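Local coordinates for protein Adenylate/guanylate cyclase/hydrolase, alpha/beta fold family (Ruegeria pomeroyi, PDB 3MR7) that probably has adenylate cyclase activity through the class III nucleotide cyclase catalytic domain, the part held by this chain of a longer protein, at residues Leu35-Arg38 with Glu39-Pro43; Asp87-Arg90 with Lys91-Ile94. All coordinates share one frame; numbering follows the deposited sequence.

Contact 1: Leu35-Arg38 with Glu39-Pro43; sequences LYRR and ELIDP
Arg37 leaves the backbone with CG trans to its own N (chi1 163°), while Asp42, five residues on, carries CG beside the backbone N (chi1 -75°). Arg37 then bends at chi2 and chi3, and its guanidinium turns toward the Asp42 carboxylate. This is an i to i+5 salt bridge within helix 27-47 of the cyclase domain, where the helix widens into a pi-type turn. Arg37 NH1 donates a hydrogen bond of 2.8 Å to the syn lone pair of Asp42 OD1. A weak bond runs from the same NH1 to Asp42 OD2 at 3.0 Å. The two flat groups stand 74° apart, the carboxylate at the guanidinium edge. An alanine replacing Arg37 would probably leave the Asp42 carboxylate without its charged mate here and freer to turn. Ile52, Thr55 and Met60 of the neighbouring strands touch the arginine, as does Leu21 of the second subunit.

The wide turn shows in the backbone. Tyr36 O accepts from Leu40 N at 2.7 Å and from Ile41 N at 3.0 Å. Asp42 N bonds to Arg37 O at 2.9 Å, also five residues back. Glu39 reaches Arg84 with OE1, and Tyr36 OH bonds to Glu85, both beyond this turn. The Tyr36 and Leu40 side chains run alongside each other in one direction, and Leu40 CD1 meets the ring obliquely, 3.9 Å from Tyr36 CD1.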
ATOM      1  N   LEU A  35      11.752  13.736  12.056  1.00 45.86           N
ATOM      2  CA  LEU A  35      12.184  15.089  11.696  1.00 46.41           C
ATOM      3  C   LEU A  35      11.318  15.756  10.643  1.00 46.67           C
ATOM      4  O   LEU A  35      10.914  16.891  10.811  1.00 49.46           O
ATOM      5  CB  LEU A  35      13.603  15.094  11.150  1.00 31.18           C
ATOM      6  CG  LEU A  35      13.971  16.526  10.813  1.00 37.86           C
ATOM      7  CD1 LEU A  35      13.826  17.362  12.075  1.00 38.08           C
ATOM      8  CD2 LEU A  35      15.353  16.606  10.264  1.00 34.99           C
ATOM      9  N   TYR A  36      11.076  15.059   9.538  1.00 47.89           N
ATOM     10  CA  TYR A  36      10.271  15.601   8.437  1.00 53.63           C
ATOM     11  C   TYR A  36       8.855  15.912   8.894  1.00 55.40           C
ATOM     12  O   TYR A  36       8.311  16.981   8.592  1.00 61.31           O
ATOM     13  CB  TYR A  36      10.234  14.646   7.235  1.00 44.72           C
ATOM     14  CG  TYR A  36      11.534  14.513   6.471  1.00 46.87           C
ATOM     15  CD1 TYR A  36      12.418  15.581   6.340  1.00 51.81           C
ATOM     16  CD2 TYR A  36      11.874  13.316   5.874  1.00 45.87           C
ATOM     17  CE1 TYR A  36      13.593  15.451   5.618  1.00 55.46           C
ATOM     18  CE2 TYR A  36      13.044  13.173   5.166  1.00 43.58           C
ATOM     19  CZ  TYR A  36      13.892  14.233   5.026  1.00 56.12           C
ATOM     20  OH  TYR A  36      15.049  14.046   4.297  1.00 58.96           O
ATOM     21  N   ARG A  37       8.257  14.981   9.628  1.00 49.96           N
ATOM     22  CA  ARG A  37       6.948  15.239  10.207  1.00 50.11           C
ATOM     23  C   ARG A  37       6.953  16.573  10.944  1.00 50.50           C
ATOM     24  O   ARG A  37       5.992  17.320  10.887  1.00 51.72           O
ATOM     25  CB  ARG A  37       6.547  14.122  11.169  1.00 45.15           C
ATOM     26  CG  ARG A  37       5.417  14.505  12.090  1.00 45.03           C
ATOM     27  CD  ARG A  37       4.073  14.462  11.400  1.00 50.77           C
ATOM     28  NE  ARG A  37       3.226  13.453  12.010  1.00 57.92           N
ATOM     29  CZ  ARG A  37       2.223  13.717  12.832  1.00 66.28           C
ATOM     30  NH1 ARG A  37       1.916  14.971  13.119  1.00 81.42           N
ATOM     31  NH2 ARG A  37       1.519  12.726  13.351  1.00 66.97           N
ATOM     32  N   ARG A  38       8.048  16.877  11.628  1.00 40.24           N
ATOM     33  CA  ARG A  38       8.050  18.041  12.484  1.00 47.93           C
ATOM     34  C   ARG A  38       8.405  19.299  11.742  1.00 49.76           C
ATOM     35  O   ARG A  38       7.829  20.362  11.993  1.00 56.55           O
ATOM     36  CB  ARG A  38       8.991  17.849  13.661  1.00 49.88           C
ATOM     37  CG  ARG A  38       8.302  17.300  14.854  1.00 62.21           C
ATOM     38  CD  ARG A  38       9.281  16.584  15.770  1.00 73.55           C
ATOM     39  NE  ARG A  38       8.821  15.217  15.924  1.00 77.91           N
ATOM     40  CZ  ARG A  38       8.054  14.828  16.924  1.00 79.67           C
ATOM     41  NH1 ARG A  38       7.712  15.706  17.857  1.00 87.06           N
ATOM     42  NH2 ARG A  38       7.649  13.574  16.996  1.00 77.36           N
ATOM     43  N   GLU A  39       9.345  19.169  10.821  1.00 46.93           N
ATOM     44  CA  GLU A  39       9.889  20.314  10.122  1.00 44.55           C
ATOM     45  C   GLU A  39       9.229  20.595   8.774  1.00 47.00           C
ATOM     46  O   GLU A  39       9.329  21.695   8.274  1.00 57.88           O
ATOM     47  CB  GLU A  39      11.390  20.162   9.946  1.00 48.09           C
ATOM     48  CG  GLU A  39      11.820  19.930   8.526  1.00 65.75           C
ATOM     49  CD  GLU A  39      13.286  20.269   8.296  1.00 77.95           C
ATOM     50  OE1 GLU A  39      14.106  19.322   8.209  1.00 84.86           O
ATOM     51  OE2 GLU A  39      13.617  21.477   8.190  1.00 74.01           O
ATOM     52  N   LEU A  40       8.532  19.625   8.198  1.00 45.34           N
ATOM     53  CA  LEU A  40       8.074  19.761   6.817  1.00 45.72           C
ATOM     54  C   LEU A  40       6.577  19.606   6.749  1.00 50.55           C
ATOM     55  O   LEU A  40       5.867  20.536   6.369  1.00 53.95           O
ATOM     56  CB  LEU A  40       8.730  18.699   5.973  1.00 58.79           C
ATOM     57  CG  LEU A  40       9.096  18.993   4.535  1.00 82.80           C
ATOM     58  CD1 LEU A  40      10.302  18.129   4.202  1.00 94.29           C
ATOM     59  CD2 LEU A  40       7.935  18.700   3.592  1.00 85.20           C
ATOM     60  N   ILE A  41       6.097  18.437   7.155  1.00 48.37           N
ATOM     61  CA  ILE A  41       4.668  18.148   7.164  1.00 56.38           C
ATOM     62  C   ILE A  41       3.824  19.003   8.113  1.00 61.73           C
ATOM     63  O   ILE A  41       3.006  19.814   7.684  1.00 67.66           O
ATOM     64  CB  ILE A  41       4.449  16.737   7.578  1.00 57.46           C
ATOM     65  CG1 ILE A  41       5.059  15.815   6.541  1.00 54.65           C
ATOM     66  CG2 ILE A  41       2.973  16.485   7.756  1.00 57.05           C
ATOM     67  CD1 ILE A  41       4.948  14.351   6.922  1.00 55.58           C
ATOM     68  N   ASP A  42       4.011  18.802   9.406  1.00 56.55           N
ATOM     69  CA  ASP A  42       3.212  19.520  10.391  1.00 60.90           C
ATOM     70  C   ASP A  42       3.118  21.019  10.113  1.00 60.97           C
ATOM     71  O   ASP A  42       2.054  21.592  10.239  1.00 59.84           O
ATOM     72  CB  ASP A  42       3.678  19.230  11.818  1.00 57.08           C
ATOM     73  CG  ASP A  42       3.261  17.840  12.302  1.00 68.24           C
ATOM     74  OD1 ASP A  42       2.610  17.115  11.525  1.00 65.48           O
ATOM     75  OD2 ASP A  42       3.573  17.472  13.463  1.00 77.81           O
ATOM     76  N   PRO A  43       4.231  21.659   9.735  1.00 70.64           N
ATOM     77  CA  PRO A  43       4.199  23.065   9.301  1.00 68.74           C
ATOM     78  C   PRO A  43       3.368  23.366   8.041  1.00 66.89           C
ATOM     79  O   PRO A  43       2.553  24.282   8.076  1.00 71.17           O
ATOM     80  CB  PRO A  43       5.676  23.362   9.064  1.00 56.88           C
ATOM     81  CG  PRO A  43       6.319  22.585  10.137  1.00 55.68           C
ATOM     82  CD  PRO A  43       5.607  21.256  10.068  1.00 65.40           C
TER

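Contact 2: Asp87-Arg90 with Lys91-Ile94; sequences DTPR and KERI
Arg93 reaches back to the carbonyl of Thr88, five residues earlier. Its NE gives a hydrogen bond of 2.7 Å to Thr88 O, with an N-H...O angle of 155°. NH2 adds a weak bond to the same oxygen at 3.3 Å. Thr88 O therefore sits at the guanidinium edge, near its plane. The carbon chain of Arg90 lies over one face, with Arg90 CG 3.5 Å from Arg93 NH1. Arg93 runs extended from CG to NE, and this length carries it antiparallel past Thr88. Thr88 CG2 touches Arg93 CG and, also at 3.9 Å, Glu92 CB. Thr88 lies nearly perpendicular to the Glu92 side chain.

The backbone sets these groups in place. Glu92 N bonds to Pro89 O at 3.0 Å, and Arg93 N bonds to Arg90 O at 3.1 Å. Further out, Thr88 packs on Arg32 of helix 27-47. Glu92 O takes a bond from Tyr18 OH, and Ile94 N gives one to Glu85. The two successive i to i+3 bonds make this a short 3-10 turn at the surface, in the loop between helix 67-84 and strand 96-107.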
ATOM      1  N   ASP A  87      20.092  13.371  -2.284  1.00 67.08           N
ATOM      2  CA  ASP A  87      21.487  12.965  -2.140  1.00 66.99           C
ATOM      3  C   ASP A  87      21.605  11.656  -1.369  1.00 72.70           C
ATOM      4  O   ASP A  87      22.696  11.201  -1.052  1.00 78.73           O
ATOM      5  CB  ASP A  87      22.310  14.074  -1.499  1.00 71.71           C
ATOM      6  CG  ASP A  87      22.513  15.249  -2.437  1.00 84.35           C
ATOM      7  OD1 ASP A  87      23.013  15.016  -3.558  1.00 85.99           O
ATOM      8  OD2 ASP A  87      22.161  16.395  -2.071  1.00 87.80           O
ATOM      9  N   THR A  88      20.454  11.070  -1.074  1.00 70.67           N
ATOM     10  CA  THR A  88      20.343   9.723  -0.551  1.00 65.80           C
ATOM     11  C   THR A  88      20.039   8.804  -1.741  1.00 70.50           C
ATOM     12  O   THR A  88      19.298   9.171  -2.648  1.00 65.69           O
ATOM     13  CB  THR A  88      19.175   9.634   0.449  1.00 63.33           C
ATOM     14  OG1 THR A  88      19.416  10.508   1.558  1.00 66.56           O
ATOM     15  CG2 THR A  88      18.958   8.205   0.938  1.00 62.13           C
ATOM     16  N   PRO A  89      20.609   7.597  -1.743  1.00 82.17           N
ATOM     17  CA  PRO A  89      20.335   6.649  -2.841  1.00 77.61           C
ATOM     18  C   PRO A  89      18.849   6.248  -2.949  1.00 79.63           C
ATOM     19  O   PRO A  89      18.159   6.193  -1.936  1.00 88.49           O
ATOM     20  CB  PRO A  89      21.191   5.436  -2.480  1.00 80.78           C
ATOM     21  CG  PRO A  89      22.251   5.976  -1.494  1.00 88.87           C
ATOM     22  CD  PRO A  89      21.596   7.096  -0.763  1.00 84.88           C
ATOM     23  N   ARG A  90      18.375   5.958  -4.159  1.00 77.75           N
ATOM     24  CA  ARG A  90      16.950   5.696  -4.394  1.00 79.32           C
ATOM     25  C   ARG A  90      16.290   4.698  -3.434  1.00 83.06           C
ATOM     26  O   ARG A  90      15.321   5.029  -2.776  1.00 86.70           O
ATOM     27  CB  ARG A  90      16.708   5.249  -5.838  1.00 76.13           C
ATOM     28  CG  ARG A  90      16.058   6.303  -6.702  1.00 83.86           C
ATOM     29  CD  ARG A  90      15.570   5.733  -8.036  1.00 98.58           C
ATOM     30  NE  ARG A  90      14.656   4.601  -7.849  1.00109.76           N
ATOM     31  CZ  ARG A  90      14.942   3.335  -8.154  1.00113.34           C
ATOM     32  NH1 ARG A  90      16.119   3.022  -8.686  1.00113.50           N
ATOM     33  NH2 ARG A  90      14.044   2.381  -7.937  1.00113.24           N
ATOM     34  N   LYS A  91      16.796   3.474  -3.366  1.00 88.10           N
ATOM     35  CA  LYS A  91      16.162   2.438  -2.553  1.00 89.11           C
ATOM     36  C   LYS A  91      16.194   2.727  -1.048  1.00 88.95           C
ATOM     37  O   LYS A  91      15.628   1.971  -0.257  1.00 97.82           O
ATOM     38  CB  LYS A  91      16.818   1.079  -2.810  1.00 96.66           C
ATOM     39  CG  LYS A  91      16.793   0.591  -4.250  1.00 97.66           C
ATOM     40  CD  LYS A  91      17.546  -0.733  -4.367  1.00101.77           C
ATOM     41  CE  LYS A  91      18.780  -0.739  -3.463  1.00108.49           C
ATOM     42  NZ  LYS A  91      19.680  -1.905  -3.709  1.00113.78           N
ATOM     43  N   GLU A  92      16.867   3.802  -0.648  1.00 79.47           N
ATOM     44  CA  GLU A  92      16.950   4.145   0.767  1.00 75.37           C
ATOM     45  C   GLU A  92      16.169   5.406   1.136  1.00 66.59           C
ATOM     46  O   GLU A  92      16.023   5.731   2.306  1.00 64.01           O
ATOM     47  CB  GLU A  92      18.399   4.320   1.185  1.00 78.99           C
ATOM     48  CG  GLU A  92      19.213   3.056   1.134  1.00 87.82           C
ATOM     49  CD  GLU A  92      20.616   3.253   1.692  1.00 95.06           C
ATOM     50  OE1 GLU A  92      21.563   2.699   1.096  1.00 96.29           O
ATOM     51  OE2 GLU A  92      20.771   3.965   2.721  1.00 93.35           O
ATOM     52  N   ARG A  93      15.680   6.124   0.140  1.00 56.39           N
ATOM     53  CA  ARG A  93      14.980   7.370   0.406  1.00 64.67           C
ATOM     54  C   ARG A  93      13.669   7.164   1.184  1.00 66.45           C
ATOM     55  O   ARG A  93      13.006   6.126   1.079  1.00 70.27           O
ATOM     56  CB  ARG A  93      14.715   8.108  -0.900  1.00 59.07           C
ATOM     57  CG  ARG A  93      15.968   8.662  -1.549  1.00 59.51           C
ATOM     58  CD  ARG A  93      15.634   9.309  -2.871  1.00 60.96           C
ATOM     59  NE  ARG A  93      16.838   9.576  -3.645  1.00 65.78           N
ATOM     60  CZ  ARG A  93      16.852   9.707  -4.963  1.00 69.98           C
ATOM     61  NH1 ARG A  93      15.728   9.580  -5.655  1.00 68.18           N
ATOM     62  NH2 ARG A  93      17.986   9.954  -5.589  1.00 75.62           N
ATOM     63  N   ILE A  94      13.308   8.154   1.985  1.00 57.19           N
ATOM     64  CA  ILE A  94      12.029   8.132   2.668  1.00 57.16           C
ATOM     65  C   ILE A  94      11.045   8.751   1.703  1.00 52.91           C
ATOM     66  O   ILE A  94      11.313   9.799   1.145  1.00 62.91           O
ATOM     67  CB  ILE A  94      12.066   8.982   3.963  1.00 52.40           C
ATOM     68  CG1 ILE A  94      13.027   8.362   4.972  1.00 57.83           C
ATOM     69  CG2 ILE A  94      10.672   9.154   4.556  1.00 40.40           C
ATOM     70  CD1 ILE A  94      12.832   8.837   6.408  1.00 64.10           C
TER

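From the N terminus, strand 4-15 comes first, then helix 27-47, which holds contact 1. Contact 1 closes one wide turn within that helix. The chain then makes strands 51-56 and 59-64 and helix 67-84 before it reaches contact 2. That contact closes a short turn in the loop leading to strand 96-107. The two are in series and neither nests nor crosses. The centres of contact 1 and contact 2 are about 18 Å apart, their nearest atoms about 4 Å. Glu85 relates them, bonding to Tyr36 of the first and Ile94 of the second. Contact 1 packs on helix 67-84 and the sheet; contact 2 reaches helix 27-47 through Thr88 and Ile94.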